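Local coordinates for protein 6-carboxyhexanoate--CoA ligase (Aquifex aeolicus, PDB 5TVA) that is a ligase of the BioW family, modelled here with adenosine monophosphate and coenzyme A bound, at residues A[221-224]-A[225-229]. Sequence-based numbering, arbitrary orientation.
Sequences RKEL and SEIIE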
ATOM      1  N   ARG A 221       9.971  16.718  -2.102  1.00 37.57           N
ATOM      2  CA  ARG A 221       8.982  17.694  -2.552  1.00 43.05           C
ATOM      3  C   ARG A 221       9.220  18.136  -3.991  1.00 42.69           C
ATOM      4  O   ARG A 221       8.258  18.400  -4.717  1.00 41.49           O
ATOM      5  CB  ARG A 221       8.933  18.940  -1.661  1.00 43.93           C
ATOM      6  CG  ARG A 221       7.674  19.751  -1.979  1.00 44.74           C
ATOM      7  CD  ARG A 221       7.760  21.212  -1.620  1.00 55.12           C
ATOM      8  NE  ARG A 221       7.181  21.566  -0.325  1.00 59.08           N
ATOM      9  CZ  ARG A 221       6.096  22.322  -0.157  1.00 59.07           C
ATOM     10  NH1 ARG A 221       5.432  22.796  -1.206  1.00 57.66           N
ATOM     11  NH2 ARG A 221       5.666  22.590   1.070  1.00 62.79           N
ATOM     12  N   LYS A 222      10.474  18.217  -4.426  1.00 39.66           N
ATOM     13  CA  LYS A 222      10.718  18.725  -5.769  1.00 45.25           C
ATOM     14  C   LYS A 222      10.128  17.826  -6.844  1.00 45.39           C
ATOM     15  O   LYS A 222      10.005  18.267  -7.991  1.00 44.23           O
ATOM     16  CB  LYS A 222      12.222  18.910  -5.999  1.00 39.92           C
ATOM     17  CG  LYS A 222      12.940  17.609  -6.191  1.00 41.54           C
ATOM     18  CD  LYS A 222      14.452  17.760  -6.217  1.00 42.74           C
ATOM     19  CE  LYS A 222      15.081  16.480  -5.686  1.00 43.86           C
ATOM     20  NZ  LYS A 222      16.279  16.149  -6.501  1.00 54.10           N
ATOM     21  N   GLU A 223       9.766  16.590  -6.497  1.00 43.92           N
ATOM     22  CA  GLU A 223       9.210  15.603  -7.416  1.00 40.18           C
ATOM     23  C   GLU A 223       7.748  15.303  -7.132  1.00 39.61           C
ATOM     24  O   GLU A 223       7.216  14.326  -7.675  1.00 40.44           O
ATOM     25  CB  GLU A 223       9.993  14.288  -7.331  1.00 40.87           C
ATOM     26  CG  GLU A 223      11.464  14.329  -7.714  1.00 45.29           C
ATOM     27  CD  GLU A 223      12.197  13.093  -7.209  1.00 53.51           C
ATOM     28  OE1 GLU A 223      13.380  13.208  -6.809  1.00 58.89           O
ATOM     29  OE2 GLU A 223      11.578  11.999  -7.187  1.00 52.95           O
ATOM     30  N   LEU A 224       7.094  16.105  -6.281  1.00 38.29           N
ATOM     31  CA  LEU A 224       5.761  15.765  -5.786  1.00 37.25           C
ATOM     32  C   LEU A 224       4.769  15.574  -6.926  1.00 40.86           C
ATOM     33  O   LEU A 224       4.008  14.593  -6.952  1.00 37.40           O
ATOM     34  CB  LEU A 224       5.271  16.846  -4.821  1.00 35.86           C
ATOM     35  CG  LEU A 224       3.863  16.696  -4.235  1.00 35.91           C
ATOM     36  CD1 LEU A 224       3.724  15.439  -3.360  1.00 43.80           C
ATOM     37  CD2 LEU A 224       3.481  17.903  -3.436  1.00 37.39           C
ATOM     38  N   SER A 225       4.761  16.507  -7.880  1.00 37.83           N
ATOM     39  CA  SER A 225       3.756  16.471  -8.941  1.00 38.01           C
ATOM     40  C   SER A 225       3.906  15.240  -9.817  1.00 35.70           C
ATOM     41  O   SER A 225       2.909  14.618 -10.187  1.00 34.35           O
ATOM     42  CB  SER A 225       3.839  17.737  -9.796  1.00 33.90           C
ATOM     43  OG  SER A 225       3.406  18.844  -9.023  1.00 38.15           O
ATOM     44  N   GLU A 226       5.135  14.908 -10.201  1.00 33.61           N
ATOM     45  CA  GLU A 226       5.334  13.730 -11.019  1.00 34.56           C
ATOM     46  C   GLU A 226       4.995  12.464 -10.229  1.00 36.44           C
ATOM     47  O   GLU A 226       4.469  11.501 -10.791  1.00 33.78           O
ATOM     48  CB  GLU A 226       6.770  13.695 -11.545  1.00 33.95           C
ATOM     49  CG  GLU A 226       7.277  15.005 -12.283  1.00 44.19           C
ATOM     50  CD  GLU A 226       7.499  16.247 -11.380  1.00 48.15           C
ATOM     51  OE1 GLU A 226       7.104  17.355 -11.793  1.00 59.21           O
ATOM     52  OE2 GLU A 226       8.083  16.148 -10.284  1.00 49.42           O
ATOM     53  N   ILE A 227       5.257  12.466  -8.920  1.00 36.22           N
ATOM     54  CA  ILE A 227       4.993  11.286  -8.099  1.00 38.43           C
ATOM     55  C   ILE A 227       3.506  11.011  -8.033  1.00 37.50           C
ATOM     56  O   ILE A 227       3.065   9.874  -8.259  1.00 38.82           O
ATOM     57  CB  ILE A 227       5.604  11.440  -6.694  1.00 36.65           C
ATOM     58  CG1 ILE A 227       7.142  11.359  -6.786  1.00 36.62           C
ATOM     59  CG2 ILE A 227       5.064  10.352  -5.760  1.00 38.04           C
ATOM     60  CD1 ILE A 227       7.836  11.645  -5.483  1.00 35.81           C
ATOM     61  N   ILE A 228       2.708  12.052  -7.750  1.00 35.72           N
ATOM     62  CA  ILE A 228       1.256  11.894  -7.670  1.00 35.41           C
ATOM     63  C   ILE A 228       0.693  11.418  -9.001  1.00 39.90           C
ATOM     64  O   ILE A 228      -0.136  10.500  -9.051  1.00 36.52           O
ATOM     65  CB  ILE A 228       0.584  13.205  -7.229  1.00 37.82           C
ATOM     66  CG1 ILE A 228       1.111  13.655  -5.872  1.00 37.26           C
ATOM     67  CG2 ILE A 228      -0.943  13.035  -7.170  1.00 33.11           C
ATOM     68  CD1 ILE A 228       0.347  14.831  -5.306  1.00 34.16           C
ATOM     69  N   GLU A 229       1.128  12.033 -10.103  1.00 37.32           N
ATOM     70  CA  GLU A 229       0.688  11.554 -11.404  1.00 35.94           C
ATOM     71  C   GLU A 229       1.001  10.070 -11.577  1.00 37.34           C
ATOM     72  O   GLU A 229       0.185   9.316 -12.114  1.00 34.71           O
ATOM     73  CB  GLU A 229       1.342  12.366 -12.515  1.00 32.58           C
ATOM     74  CG  GLU A 229       0.954  11.908 -13.885  1.00 31.78           C
ATOM     75  CD  GLU A 229       1.588  12.759 -14.984  1.00 40.68           C
ATOM     76  OE1 GLU A 229       2.831  12.798 -15.069  1.00 39.69           O
ATOM     77  OE2 GLU A 229       0.840  13.409 -15.756  1.00 36.06           O
TER
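Leu224 and Ile228 run alongside each other in the same direction, one turn apart at the start of helix 224-233, which follows strand 214-219 after a short 3-10 turn at 221-222. Glu223 occupies the N-cap position. Two i to i+4 backbone bonds open the helix: Ile227 N donates to Glu223 O (3.0 Å), and Ile228 N to Leu224 O, the straighter of the two at 169°.

The packed side is apolar. In Leu224 a chi1 of 178° sets CG opposite the backbone N, which carries the CD1 branch along the helix toward Ile228, where it meets Ile228 CD1 at 3.9 Å. Both residues also touch Leu117, so this turn lies against strand 116-119 of the mixed sheet, and Leu224 reaches Leu126 in a neighbouring loop as well. Ile227 is the buried member. Its CG1 sits 3.1 Å from Glu223 O, the same carbonyl that its N-H grips, while CD1 runs on to Glu223 CB at 3.9 Å; Val175 lies against this isoleucine from another loop.

The solvent side is looser and acidic. The Glu223 side chain reaches out straight past CG, and its OE2 stays 6.2 Å from Glu226 OE2, so the two carboxylates do not meet. Glu226, three residues after the N-cap, bends at chi2 (70°) and folds back over the start of the helix. This resembles the approach of a capping box, but no such bond is closed: Glu226 OE2 is 4.2 Å from Glu223 N. The N-terminal end of the helix would probably favour a negative charge there all the same. What the bent chain does achieve is a close approach to the N-cap backbone, Glu226 OE2 lying 3.1 Å from Glu223 CA.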